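PDB 3WCA: farnesyltransferase, putative from Trypanosoma cruzi, which probably catalyses the magnesium-dependent reductive condensation of two farnesyl diphosphate molecules into squalene, using NAD(P)H, an early step of sterol synthesis. Local coordinates for residues L82-L85 and P86-H89; L124-A127 and Y128-V131; E137-A140 and N141-D145; Y160-V164 and A165-G169; S275-A278 and F279-P283. The protein carries 1 engineered substitution. All blocks are in the same frame, centred on the assembly; numbering follows the deposited sequence.

Contact 1: residues L82-L85 and P86-H89; sequences LREL and PKFH
K87 carries its CG wedged between its own backbone N and carbonyl carbon (chi1 52°), runs extended to CE, and there bends back (chi4 -76°) to set NZ over the carbonyl of R83. NZ donates to R83 O at 3.0 Å, coming from well above the carbonyl plane, while the aliphatic part of R83 runs beside the lysine in the same direction. The carboxylate of E84 is also near, with OE2 4.2 Å from NZ, beyond salt-bridge range.

P86 brings no N-H to the turn. Its ring carbon CD instead sits 3.3 Å from L82 O. The chain goes on turning after it: F88 N bonds to L85 O at 2.7 Å, and a weaker bond runs from K87 N to E84 O. L85 O also accepts a hydrogen bond from a water at 3.1 Å, which in turn accepts one from H89 N, so the water links L85 O to H89 N across the turn.

The stretch thus leads out of helix 78-84 with L85 and F88 buried. Both pack on L67 of helix 51-72, which bears the magnesium ligands, the F88 ring meets W97 steeply, and L82, L85 and P86 rest against C144 of helix 126-147.

Contact 2: residues L124-A127 and Y128-V131; sequences LGKA and YQDV
L124 and Y128 meet through their CB atoms, 4.3 Å apart, where the loop enters helix 126-147. This is the compact part. G125 stands at the N-cap, and its carbonyl receives Q129 N at 3.2 Å in a nearly straight bond (160° at the hydrogen), with a weak second bond from Y128 N. Q129 leaves its backbone with CG close to the backbone N (chi1 -60°), which lays CG 3.1 Å from G125 O and brings it to 4.0 Å from L124 CB, so the methylene chain covers the start of the helix.

The outer side is open to solvent and joined by no salt bridge. K126 and D130, one turn apart, cross obliquely, and what touches is a methylene: K126 CE comes to 3.3 Å from D130 OD2, whereas NZ remains 4.3 Å from that oxygen. Both residues are exposed, and at that separation their opposite charges may attract only weakly. Beneath them the regular bond from D130 N to K126 O keeps the turn closed.

Y128 is buried between two helices: its side chain packs on L175 and S178 of helix 154-179 and on A56 of helix 51-72, and its hydroxyl makes a weak bond to E52. L124 joins it on A56, and Y121 bonds to the carbonyl of Q129.

Contact 3: residues E137-A140 and N141-D145; sequences ERMA and NGMCD
M139 and M143 cross one turn apart, the methyl CE of M143 lying 3.9 Å from the sulfur SD of M139 and equally near its CG. The two chains leave the helix differently: M139 has CG opposite its backbone N (chi1 172°) and bends at its end, while M143 has CG beside the backbone N (chi1 -68°) and continues extended. That brings M143 CG within 3.2 Å of M139 O, the same carbonyl that accepts M143 N at 2.8 Å.

Round the helix, E137 and N141 run side by side with carboxylate and amide planes 31° apart. They touch through E137 CG and N141 OD1 at 3.8 Å, without a hydrogen bond between the side chains. N141 N bonds to E137 O, nearly along the C=O axis.

These residues form regular turns of helix 126-147, one of the long helices of the all-alpha isoprenoid synthase fold. G142 and A140 keep its sides slim, and the CA of G142 lies 3.5 Å from Y163 CG of helix 154-179.

Further out, L64 of helix 51-72 and V168 of helix 154-179 pack on M139, so this side chain lies between those two helices. M143 lies against L67 and E71, the latter a magnesium ligand, and its side chain is about 5 Å from the bound magnesium ion. Farther along the helix, D145 forms a salt bridge with R149.

Contact 4: residues Y160-V164 and A165-G169; sequences YCHYV and AGLVG. With FPS (S-[(2E,6E)-3,7,11-trimethyldodeca-2,6,10-trienyl] trihydrogen thiodiphosphate), chain E.
C161 and G166 make the bond that defines this stretch: G166 N donates to C161 O at 2.9 Å and 168°, five residues back, and L167 N likewise reaches H162 O at 2.8 Å. Helix 154-179 therefore widens here into a pi-type turn, and C161 O also keeps a weak bond from A165 N. With no side chain on G166, its CA comes as near as 3.9 Å to H162 CA.

Among the side chains, the main touch is a CH-pi contact. L167 CG stands over one face of the H162 imidazole, 4.1 Å from its centroid, offset toward the rim, and CD2 reaches CE1 at 3.7 Å. H162 is brought there with CG opposite its backbone N (chi1 166°); its ND1 bonds to N194, and H170 meets it edge-to-face. The other methyl of L167, CD1, comes to the edge of the Y163 ring.

The prenyl chain of the ligand is met mostly by carbon. V168 CG1 lies 3.7 Å from its C8, and G169 CA lies 3.4 Å from C15 at its far end; A165 O is 3.9 Å from C10.

The stretch thus offers carbon surface to the isoprenoid tail at one end, while at the other Y160, bonded through its hydroxyl to E71, is a second-shell group that may position this magnesium ligand.

Contact 5: residues S275-A278 and F279-P283; sequences SVFA and FSAIP
F277 turns the face of its ring to A281, one turn along the helix. The methyl CB of A281 sits 4.1 Å from the ring centroid, 27° off the normal, a CH-pi contact that comes nearest at CE1 (3.7 Å). The phenyl gets there with CG opposite its backbone N (chi1 177°) and the ring turned broadside to the following turn.

S280 is oriented quite differently. Its OG, beside its own backbone N (chi1 -63°), folds back onto V276 O at 2.9 Å, and S280 N reaches the same oxygen at 3.0 Å. The two donors come from opposite faces of the carbonyl plane, so V276 O is gripped twice. S280 OG also makes a weak hydrogen bond with Y176 OH. F279 points elsewhere again, presenting its ring edge near V276 O, with its CB 3.4 Å from S275 O. I282 bends CG1 close over A278 O, at 3.2 Å, alongside its own backbone bond to that oxygen. P283 cannot continue this series, having no N-H, and the helix kinks there.

All this lies in the first half of helix 274-294, with the side chain of S280 about 4 Å from the bound farnesyl thiodiphosphate. F277 and A281 pack together on T325 of helix 322-338. On other flanks F279 meets L172 and Y176 of helix 154-179, F279 and I282 touch V45 of helix 40-45, and S275 OG bonds to D50.

Overall arrangement
Each contact joins residues within one unbroken stretch, so none closes a long loop; along the chain they follow in series, without nesting or crossing. Contact 1 leads out of helix 78-84 into the loop before helix 105-112. Contacts 2 and 3 share helix 126-147, at its start and farther along, with centres about 20 Å apart. Contact 4 widens the next helix, 154-179, and contact 5 opens helix 274-294. In space contact 3 is the link, touching contact 1 through C144 and contact 4 through M139, so the loop, helix 126-147 and the ligand-lining helix adjoin. Contact 5 lies across the chain's centre from contact 3, their centres about 27 Å apart.

Contact 1: residues L82-L85 and P86-H89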
loop_
_atom_site.group_PDB
_atom_site.type_symbol
_atom_site.label_atom_id
_atom_site.label_comp_id
_atom_site.label_asym_id
_atom_site.label_seq_id
_atom_site.Cartn_x
_atom_site.Cartn_y
_atom_site.Cartn_z
ATOM N N LEU A 82 19.041 -7.989 9.221
ATOM C CA LEU A 82 19.966 -6.966 8.744
ATOM C C LEU A 82 21.039 -7.611 7.873
ATOM O O LEU A 82 21.682 -6.957 7.050
ATOM C CB LEU A 82 20.616 -6.255 9.929
ATOM C CG LEU A 82 19.651 -5.534 10.870
ATOM C CD1 LEU A 82 20.429 -4.892 12.020
ATOM C CD2 LEU A 82 18.877 -4.479 10.084
ATOM N N ARG A 83 21.219 -8.909 8.059
ATOM C CA ARG A 83 22.208 -9.668 7.310
ATOM C C ARG A 83 21.665 -10.115 5.946
ATOM O O ARG A 83 22.257 -9.836 4.905
ATOM C CB ARG A 83 22.626 -10.900 8.126
ATOM C CG ARG A 83 23.728 -11.755 7.503
ATOM C CD ARG A 83 23.787 -13.128 8.177
ATOM N NE ARG A 83 23.898 -13.022 9.634
ATOM C CZ ARG A 83 23.220 -13.775 10.497
ATOM N NH1 ARG A 83 22.370 -14.697 10.058
ATOM N NH2 ARG A 83 23.381 -13.604 11.800
ATOM N N GLU A 84 20.524 -10.796 5.966
ATOM C CA GLU A 84 19.909 -11.331 4.754
ATOM C C GLU A 84 19.239 -10.335 3.793
ATOM O O GLU A 84 19.410 -10.433 2.577
ATOM C CB GLU A 84 18.891 -12.410 5.142
ATOM C CG GLU A 84 19.468 -13.616 5.887
ATOM C CD GLU A 84 20.403 -14.464 5.031
ATOM O OE1 GLU A 84 20.149 -14.607 3.813
ATOM O OE2 GLU A 84 21.384 -15.007 5.582
ATOM N N LEU A 85 18.484 -9.383 4.333
ATOM C CA LEU A 85 17.771 -8.410 3.508
ATOM C C LEU A 85 18.558 -7.651 2.435
ATOM O O LEU A 85 18.225 -7.735 1.251
ATOM C CB LEU A 85 17.031 -7.413 4.409
ATOM C CG LEU A 85 15.847 -8.009 5.181
ATOM C CD1 LEU A 85 15.243 -6.962 6.103
ATOM C CD2 LEU A 85 14.797 -8.524 4.189
ATOM N N PRO A 86 19.612 -6.910 2.823
ATOM C CA PRO A 86 20.423 -6.136 1.871
ATOM C C PRO A 86 20.890 -6.862 0.619
ATOM O O PRO A 86 21.120 -6.236 -0.415
ATOM C CB PRO A 86 21.591 -5.655 2.727
ATOM C CG PRO A 86 20.951 -5.485 4.072
ATOM C CD PRO A 86 20.151 -6.768 4.186
ATOM N N LYS A 87 21.043 -8.173 0.699
ATOM C CA LYS A 87 21.479 -8.914 -0.474
ATOM C C LYS A 87 20.356 -9.767 -1.049
ATOM O O LYS A 87 20.594 -10.701 -1.812
ATOM C CB LYS A 87 22.703 -9.784 -0.142
ATOM C CG LYS A 87 22.554 -10.699 1.067
ATOM C CD LYS A 87 23.767 -11.625 1.180
ATOM C CE LYS A 87 23.586 -12.682 2.262
ATOM N NZ LYS A 87 23.764 -12.140 3.634
ATOM N N PHE A 88 19.122 -9.427 -0.697
ATOM C CA PHE A 88 17.994 -10.182 -1.193
ATOM C C PHE A 88 17.909 -10.050 -2.697
ATOM O O PHE A 88 17.660 -11.026 -3.390
ATOM C CB PHE A 88 16.692 -9.691 -0.576
ATOM C CG PHE A 88 15.627 -10.741 -0.525
ATOM C CD1 PHE A 88 15.632 -11.698 0.487
ATOM C CD2 PHE A 88 14.627 -10.783 -1.490
ATOM C CE1 PHE A 88 14.648 -12.684 0.539
ATOM C CE2 PHE A 88 13.639 -11.764 -1.447
ATOM C CZ PHE A 88 13.651 -12.717 -0.428
ATOM N N HIS A 89 18.126 -8.841 -3.199
ATOM C CA HIS A 89 18.066 -8.597 -4.635
ATOM C C HIS A 89 19.098 -9.413 -5.415
ATOM O O HIS A 89 18.881 -9.738 -6.582
ATOM C CB HIS A 89 18.264 -7.108 -4.932
ATOM C CG HIS A 89 19.681 -6.642 -4.794
ATOM N ND1 HIS A 89 20.382 -6.725 -3.610
ATOM C CD2 HIS A 89 20.526 -6.082 -5.692
ATOM C CE1 HIS A 89 21.597 -6.236 -3.785
ATOM N NE2 HIS A 89 21.709 -5.838 -5.040
HETATM O O HOH W 1 18.011 -6.671 -1.608
#

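Contact 2: residues L124-A127 and Y128-V131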
loop_
_atom_site.group_PDB
_atom_site.type_symbol
_atom_site.label_atom_id
_atom_site.label_comp_id
_atom_site.label_asym_id
_atom_site.label_seq_id
_atom_site.Cartn_x
_atom_site.Cartn_y
_atom_site.Cartn_z
ATOM N N LEU A 124 12.186 -12.855 -17.853
ATOM C CA LEU A 124 11.581 -11.545 -18.083
ATOM C C LEU A 124 12.504 -10.670 -18.909
ATOM O O LEU A 124 13.702 -10.917 -18.992
ATOM C CB LEU A 124 11.289 -10.828 -16.760
ATOM C CG LEU A 124 10.099 -11.249 -15.898
ATOM C CD1 LEU A 124 10.139 -10.471 -14.589
ATOM C CD2 LEU A 124 8.792 -10.985 -16.632
ATOM N N GLY A 125 11.942 -9.637 -19.516
ATOM C CA GLY A 125 12.758 -8.739 -20.304
ATOM C C GLY A 125 13.846 -8.150 -19.423
ATOM O O GLY A 125 13.717 -8.111 -18.201
ATOM N N LYS A 126 14.921 -7.694 -20.051
ATOM C CA LYS A 126 16.044 -7.102 -19.338
ATOM C C LYS A 126 15.600 -5.897 -18.516
ATOM O O LYS A 126 15.949 -5.780 -17.341
ATOM C CB LYS A 126 17.123 -6.679 -20.342
ATOM C CG LYS A 126 18.189 -5.735 -19.794
ATOM C CD LYS A 126 19.156 -6.445 -18.861
ATOM C CE LYS A 126 20.270 -5.497 -18.426
ATOM N NZ LYS A 126 20.970 -4.905 -19.603
ATOM N N ALA A 127 14.829 -5.008 -19.139
ATOM C CA ALA A 127 14.345 -3.803 -18.473
ATOM C C ALA A 127 13.422 -4.077 -17.269
ATOM O O ALA A 127 13.453 -3.331 -16.292
ATOM C CB ALA A 127 13.648 -2.896 -19.485
ATOM N N TYR A 128 12.608 -5.131 -17.333
ATOM C CA TYR A 128 11.719 -5.459 -16.218
ATOM C C TYR A 128 12.529 -5.984 -15.040
ATOM O O TYR A 128 12.223 -5.678 -13.885
ATOM C CB TYR A 128 10.693 -6.533 -16.595
ATOM C CG TYR A 128 9.634 -6.102 -17.574
ATOM C CD1 TYR A 128 9.189 -4.783 -17.624
ATOM C CD2 TYR A 128 9.049 -7.027 -18.438
ATOM C CE1 TYR A 128 8.187 -4.394 -18.514
ATOM C CE2 TYR A 128 8.048 -6.651 -19.325
ATOM C CZ TYR A 128 7.622 -5.334 -19.359
ATOM O OH TYR A 128 6.627 -4.968 -20.229
ATOM N N GLN A 129 13.547 -6.791 -15.338
ATOM C CA GLN A 129 14.403 -7.367 -14.309
ATOM C C GLN A 129 15.103 -6.282 -13.513
ATOM O O GLN A 129 15.184 -6.368 -12.298
ATOM C CB GLN A 129 15.474 -8.274 -14.924
ATOM C CG GLN A 129 14.953 -9.464 -15.721
ATOM C CD GLN A 129 16.085 -10.294 -16.312
ATOM O OE1 GLN A 129 17.095 -9.749 -16.757
ATOM N NE2 GLN A 129 15.916 -11.610 -16.329
ATOM N N ASP A 130 15.599 -5.259 -14.203
ATOM C CA ASP A 130 16.330 -4.169 -13.554
ATOM C C ASP A 130 15.475 -3.294 -12.638
ATOM O O ASP A 130 15.937 -2.851 -11.580
ATOM C CB ASP A 130 17.021 -3.286 -14.609
ATOM C CG ASP A 130 18.116 -4.026 -15.381
ATOM O OD1 ASP A 130 18.450 -5.179 -15.016
ATOM O OD2 ASP A 130 18.644 -3.440 -16.353
ATOM N N VAL A 131 14.241 -3.028 -13.051
ATOM C CA VAL A 131 13.347 -2.217 -12.241
ATOM C C VAL A 131 13.102 -2.969 -10.933
ATOM O O VAL A 131 13.258 -2.418 -9.836
ATOM C CB VAL A 131 12.014 -1.974 -12.986
ATOM C CG1 VAL A 131 10.977 -1.370 -12.051
ATOM C CG2 VAL A 131 12.262 -1.042 -14.172
#

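Contact 3: residues E137-A140 and N141-D145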
loop_
_atom_site.group_PDB
_atom_site.type_symbol
_atom_site.label_atom_id
_atom_site.label_comp_id
_atom_site.label_asym_id
_atom_site.label_seq_id
_atom_site.Cartn_x
_atom_site.Cartn_y
_atom_site.Cartn_z
ATOM N N GLU A 137 16.150 -3.909 -3.767
ATOM C CA GLU A 137 17.288 -3.485 -2.963
ATOM C C GLU A 137 16.964 -2.246 -2.117
ATOM O O GLU A 137 17.214 -2.225 -0.910
ATOM C CB GLU A 137 18.485 -3.193 -3.876
ATOM C CG GLU A 137 19.698 -2.659 -3.143
ATOM C CD GLU A 137 20.966 -2.714 -3.980
ATOM O OE1 GLU A 137 20.990 -2.119 -5.081
ATOM O OE2 GLU A 137 21.938 -3.356 -3.524
ATOM N N ARG A 138 16.422 -1.211 -2.749
ATOM C CA ARG A 138 16.082 -0.001 -2.023
ATOM C C ARG A 138 15.035 -0.236 -0.921
ATOM O O ARG A 138 15.130 0.349 0.157
ATOM C CB ARG A 138 15.612 1.074 -3.004
ATOM C CG ARG A 138 16.740 1.608 -3.889
ATOM C CD ARG A 138 16.214 2.411 -5.069
ATOM N NE ARG A 138 15.575 3.659 -4.661
ATOM C CZ ARG A 138 14.893 4.440 -5.490
ATOM N NH1 ARG A 138 14.766 4.083 -6.763
ATOM N NH2 ARG A 138 14.347 5.574 -5.059
ATOM N N MET A 139 14.043 -1.091 -1.171
ATOM C CA MET A 139 13.033 -1.361 -0.143
ATOM C C MET A 139 13.651 -2.137 1.012
ATOM O O MET A 139 13.363 -1.879 2.183
ATOM C CB MET A 139 11.859 -2.176 -0.702
ATOM C CG MET A 139 10.877 -2.652 0.395
ATOM S SD MET A 139 9.401 -3.502 -0.254
ATOM C CE MET A 139 8.774 -2.157 -1.342
ATOM N N ALA A 140 14.486 -3.111 0.675
ATOM C CA ALA A 140 15.144 -3.925 1.688
ATOM C C ALA A 140 15.977 -3.059 2.640
ATOM O O ALA A 140 15.872 -3.184 3.859
ATOM C CB ALA A 140 16.025 -4.959 1.019
ATOM N N ASN A 141 16.792 -2.168 2.091
ATOM C CA ASN A 141 17.626 -1.322 2.943
ATOM C C ASN A 141 16.768 -0.378 3.785
ATOM O O ASN A 141 17.101 -0.084 4.931
ATOM C CB ASN A 141 18.642 -0.568 2.082
ATOM C CG ASN A 141 19.652 -1.516 1.435
ATOM O OD1 ASN A 141 20.157 -1.266 0.339
ATOM N ND2 ASN A 141 19.948 -2.614 2.122
ATOM N N GLY A 142 15.650 0.067 3.217
ATOM C CA GLY A 142 14.755 0.942 3.949
ATOM C C GLY A 142 14.157 0.174 5.117
ATOM O O GLY A 142 14.048 0.684 6.230
ATOM N N MET A 143 13.766 -1.069 4.869
ATOM C CA MET A 143 13.197 -1.881 5.931
ATOM C C MET A 143 14.242 -2.054 7.031
ATOM O O MET A 143 13.913 -1.999 8.219
ATOM C CB MET A 143 12.783 -3.257 5.405
ATOM C CG MET A 143 11.606 -3.264 4.427
ATOM S SD MET A 143 11.332 -4.948 3.812
ATOM C CE MET A 143 9.570 -4.894 3.357
ATOM N N CYS A 144 15.495 -2.276 6.636
ATOM C CA CYS A 144 16.572 -2.454 7.604
ATOM C C CYS A 144 16.671 -1.239 8.509
ATOM O O CYS A 144 16.825 -1.375 9.721
ATOM C CB CYS A 144 17.916 -2.691 6.902
ATOM S SG CYS A 144 18.133 -4.368 6.248
ATOM N N ASP A 145 16.566 -0.056 7.917
ATOM C CA ASP A 145 16.637 1.182 8.681
ATOM C C ASP A 145 15.577 1.226 9.775
ATOM O O ASP A 145 15.873 1.590 10.915
ATOM C CB ASP A 145 16.478 2.393 7.752
ATOM C CG ASP A 145 16.554 3.725 8.500
ATOM O OD1 ASP A 145 17.269 3.803 9.525
ATOM O OD2 ASP A 145 15.911 4.704 8.057
#

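Contact 4: residues Y160-V164 and A165-G169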
loop_
_atom_site.group_PDB
_atom_site.type_symbol
_atom_site.label_atom_id
_atom_site.label_comp_id
_atom_site.label_asym_id
_atom_site.label_seq_id
_atom_site.Cartn_x
_atom_site.Cartn_y
_atom_site.Cartn_z
ATOM N N TYR A 160 8.942 5.787 5.892
ATOM C CA TYR A 160 8.706 4.350 5.997
ATOM C C TYR A 160 7.664 3.909 4.953
ATOM O O TYR A 160 7.790 2.833 4.364
ATOM C CB TYR A 160 8.226 3.961 7.403
ATOM C CG TYR A 160 7.931 2.481 7.537
ATOM C CD1 TYR A 160 8.964 1.553 7.679
ATOM C CD2 TYR A 160 6.619 1.999 7.457
ATOM C CE1 TYR A 160 8.698 0.179 7.733
ATOM C CE2 TYR A 160 6.341 0.633 7.508
ATOM C CZ TYR A 160 7.384 -0.273 7.644
ATOM O OH TYR A 160 7.118 -1.625 7.677
ATOM N N CYS A 161 6.640 4.735 4.742
ATOM C CA CYS A 161 5.610 4.428 3.762
ATOM C C CYS A 161 6.245 4.410 2.380
ATOM O O CYS A 161 5.875 3.601 1.526
ATOM C CB CYS A 161 4.472 5.464 3.808
ATOM S SG CYS A 161 3.371 5.267 5.243
ATOM N N HIS A 162 7.207 5.306 2.173
ATOM C CA HIS A 162 7.916 5.390 0.901
ATOM C C HIS A 162 8.627 4.071 0.607
ATOM O O HIS A 162 8.488 3.512 -0.482
ATOM C CB HIS A 162 8.940 6.531 0.941
ATOM C CG HIS A 162 9.944 6.488 -0.169
ATOM N ND1 HIS A 162 9.618 6.763 -1.479
ATOM C CD2 HIS A 162 11.266 6.188 -0.163
ATOM C CE1 HIS A 162 10.696 6.635 -2.234
ATOM N NE2 HIS A 162 11.709 6.286 -1.459
ATOM N N TYR A 163 9.367 3.568 1.588
ATOM C CA TYR A 163 10.113 2.326 1.433
ATOM C C TYR A 163 9.273 1.077 1.199
ATOM O O TYR A 163 9.693 0.185 0.460
ATOM C CB TYR A 163 11.000 2.050 2.662
ATOM C CG TYR A 163 12.188 2.987 2.864
ATOM C CD1 TYR A 163 13.117 3.211 1.847
ATOM C CD2 TYR A 163 12.398 3.613 4.092
ATOM C CE1 TYR A 163 14.235 4.040 2.051
ATOM C CE2 TYR A 163 13.503 4.439 4.310
ATOM C CZ TYR A 163 14.417 4.650 3.291
ATOM O OH TYR A 163 15.500 5.474 3.518
ATOM N N VAL A 164 8.105 0.985 1.830
ATOM C CA VAL A 164 7.323 -0.225 1.673
ATOM C C VAL A 164 6.133 -0.146 0.735
ATOM O O VAL A 164 5.521 -1.175 0.457
ATOM C CB VAL A 164 6.836 -0.769 3.051
ATOM C CG1 VAL A 164 8.049 -0.954 3.995
ATOM C CG2 VAL A 164 5.793 0.178 3.663
ATOM N N ALA A 165 5.824 1.052 0.245
ATOM C CA ALA A 165 4.686 1.252 -0.642
ATOM C C ALA A 165 4.950 2.297 -1.727
ATOM O O ALA A 165 4.622 2.089 -2.894
ATOM C CB ALA A 165 3.468 1.657 0.175
ATOM N N GLY A 166 5.524 3.426 -1.337
ATOM C CA GLY A 166 5.816 4.463 -2.307
ATOM C C GLY A 166 6.720 3.946 -3.422
ATOM O O GLY A 166 6.571 4.337 -4.586
ATOM N N LEU A 167 7.650 3.061 -3.068
ATOM C CA LEU A 167 8.571 2.496 -4.046
ATOM C C LEU A 167 7.864 1.514 -4.988
ATOM O O LEU A 167 8.290 1.321 -6.130
ATOM C CB LEU A 167 9.742 1.803 -3.342
ATOM C CG LEU A 167 10.858 2.726 -2.832
ATOM C CD1 LEU A 167 11.902 1.924 -2.089
ATOM C CD2 LEU A 167 11.498 3.443 -4.021
ATOM N N VAL A 168 6.803 0.878 -4.499
ATOM C CA VAL A 168 6.049 -0.042 -5.341
ATOM C C VAL A 168 5.468 0.867 -6.415
ATOM O O VAL A 168 5.414 0.512 -7.587
ATOM C CB VAL A 168 4.903 -0.723 -4.561
ATOM C CG1 VAL A 168 4.152 -1.675 -5.469
ATOM C CG2 VAL A 168 5.466 -1.478 -3.355
ATOM N N GLY A 169 5.065 2.064 -6.000
ATOM C CA GLY A 169 4.513 3.028 -6.933
ATOM C C GLY A 169 5.546 3.412 -7.981
ATOM O O GLY A 169 5.215 3.555 -9.166
HETATM C C1 FPS E . -0.470 -4.546 1.333
HETATM S S1 FPS E . -0.487 -6.229 0.543
HETATM C C2 FPS E . 0.354 -3.557 0.454
HETATM C C3 FPS E . 0.155 -2.206 0.184
HETATM C C4 FPS E . -0.979 -1.377 0.744
HETATM C C5 FPS E . 1.141 -1.539 -0.747
HETATM C C6 FPS E . 1.035 -1.863 -2.270
HETATM C C7 FPS E . 1.285 -0.566 -3.009
HETATM C C8 FPS E . 0.969 -0.285 -4.282
HETATM C C10 FPS E . 1.352 1.121 -4.783
HETATM C C9 FPS E . 0.271 -1.273 -5.226
HETATM C C11 FPS E . 0.425 1.619 -5.868
HETATM C C12 FPS E . 1.115 2.715 -6.638
HETATM C C13 FPS E . 0.950 2.975 -7.954
HETATM C C14 FPS E . 0.017 2.173 -8.872
HETATM C C15 FPS E . 1.738 4.138 -8.550
HETATM P PA FPS E . -2.283 -6.537 -0.442
HETATM O O1A FPS E . -2.559 -5.357 -1.416
HETATM O O2A FPS E . -2.153 -7.827 -1.211
HETATM O O3A FPS E . -3.585 -6.942 0.533
HETATM P PB FPS E . -4.280 -6.311 1.942
HETATM O O1B FPS E . -5.832 -6.252 1.822
HETATM O O2B FPS E . -3.953 -7.272 3.142
HETATM O O3B FPS E . -3.803 -4.815 2.160
#

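Contact 5: residues S275-A278 and F279-P283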
loop_
_atom_site.group_PDB
_atom_site.type_symbol
_atom_site.label_atom_id
_atom_site.label_comp_id
_atom_site.label_asym_id
_atom_site.label_seq_id
_atom_site.Cartn_x
_atom_site.Cartn_y
_atom_site.Cartn_z
ATOM N N SER A 275 -5.860 -0.949 -19.432
ATOM C CA SER A 275 -5.497 -2.016 -18.503
ATOM C C SER A 275 -4.725 -1.416 -17.335
ATOM O O SER A 275 -5.016 -1.705 -16.176
ATOM C CB SER A 275 -4.621 -3.078 -19.181
ATOM O OG SER A 275 -5.368 -3.842 -20.109
ATOM N N VAL A 276 -3.734 -0.587 -17.660
ATOM C CA VAL A 276 -2.904 0.061 -16.660
ATOM C C VAL A 276 -3.796 0.933 -15.793
ATOM O O VAL A 276 -3.663 0.948 -14.574
ATOM C CB VAL A 276 -1.797 0.942 -17.312
ATOM C CG1 VAL A 276 -1.113 1.814 -16.240
ATOM C CG2 VAL A 276 -0.751 0.051 -18.013
ATOM N N PHE A 277 -4.719 1.646 -16.419
ATOM C CA PHE A 277 -5.608 2.497 -15.657
ATOM C C PHE A 277 -6.476 1.734 -14.649
ATOM O O PHE A 277 -6.530 2.105 -13.475
ATOM C CB PHE A 277 -6.507 3.312 -16.576
ATOM C CG PHE A 277 -7.493 4.164 -15.832
ATOM C CD1 PHE A 277 -8.698 3.623 -15.380
ATOM C CD2 PHE A 277 -7.180 5.482 -15.512
ATOM C CE1 PHE A 277 -9.582 4.383 -14.610
ATOM C CE2 PHE A 277 -8.050 6.255 -14.744
ATOM C CZ PHE A 277 -9.258 5.701 -14.290
ATOM N N ALA A 278 -7.152 0.675 -15.087
ATOM C CA ALA A 278 -8.008 -0.066 -14.159
ATOM C C ALA A 278 -7.199 -0.686 -13.015
ATOM O O ALA A 278 -7.620 -0.645 -11.858
ATOM C CB ALA A 278 -8.801 -1.148 -14.907
ATOM N N PHE A 279 -6.042 -1.259 -13.342
ATOM C CA PHE A 279 -5.172 -1.874 -12.342
ATOM C C PHE A 279 -4.717 -0.842 -11.301
ATOM O O PHE A 279 -4.613 -1.155 -10.115
ATOM C CB PHE A 279 -3.936 -2.490 -13.017
ATOM C CG PHE A 279 -2.845 -2.854 -12.056
ATOM C CD1 PHE A 279 -2.909 -4.030 -11.307
ATOM C CD2 PHE A 279 -1.768 -1.990 -11.855
ATOM C CE1 PHE A 279 -1.915 -4.339 -10.367
ATOM C CE2 PHE A 279 -0.774 -2.285 -10.922
ATOM C CZ PHE A 279 -0.845 -3.459 -10.176
ATOM N N SER A 280 -4.456 0.382 -11.761
ATOM C CA SER A 280 -3.998 1.481 -10.902
ATOM C C SER A 280 -5.098 2.192 -10.107
ATOM O O SER A 280 -4.892 2.600 -8.959
ATOM C CB SER A 280 -3.258 2.525 -11.752
ATOM O OG SER A 280 -2.086 1.973 -12.352
ATOM N N ALA A 281 -6.269 2.312 -10.721
ATOM C CA ALA A 281 -7.405 3.006 -10.126
ATOM C C ALA A 281 -8.171 2.266 -9.045
ATOM O O ALA A 281 -8.516 2.849 -8.021
ATOM C CB ALA A 281 -8.374 3.414 -11.222
ATOM N N ILE A 282 -8.448 0.992 -9.282
ATOM C CA ILE A 282 -9.229 0.201 -8.347
ATOM C C ILE A 282 -8.756 0.240 -6.902
ATOM O O ILE A 282 -9.552 0.477 -6.006
ATOM C CB ILE A 282 -9.349 -1.250 -8.857
ATOM C CG1 ILE A 282 -10.274 -1.253 -10.087
ATOM C CG2 ILE A 282 -9.853 -2.184 -7.753
ATOM C CD1 ILE A 282 -10.329 -2.586 -10.834
ATOM N N PRO A 283 -7.460 0.013 -6.655
ATOM C CA PRO A 283 -7.000 0.055 -5.266
ATOM C C PRO A 283 -7.171 1.456 -4.661
ATOM O O PRO A 283 -7.484 1.591 -3.476
ATOM C CB PRO A 283 -5.533 -0.361 -5.382
ATOM C CG PRO A 283 -5.542 -1.280 -6.618
ATOM C CD PRO A 283 -6.380 -0.439 -7.548
#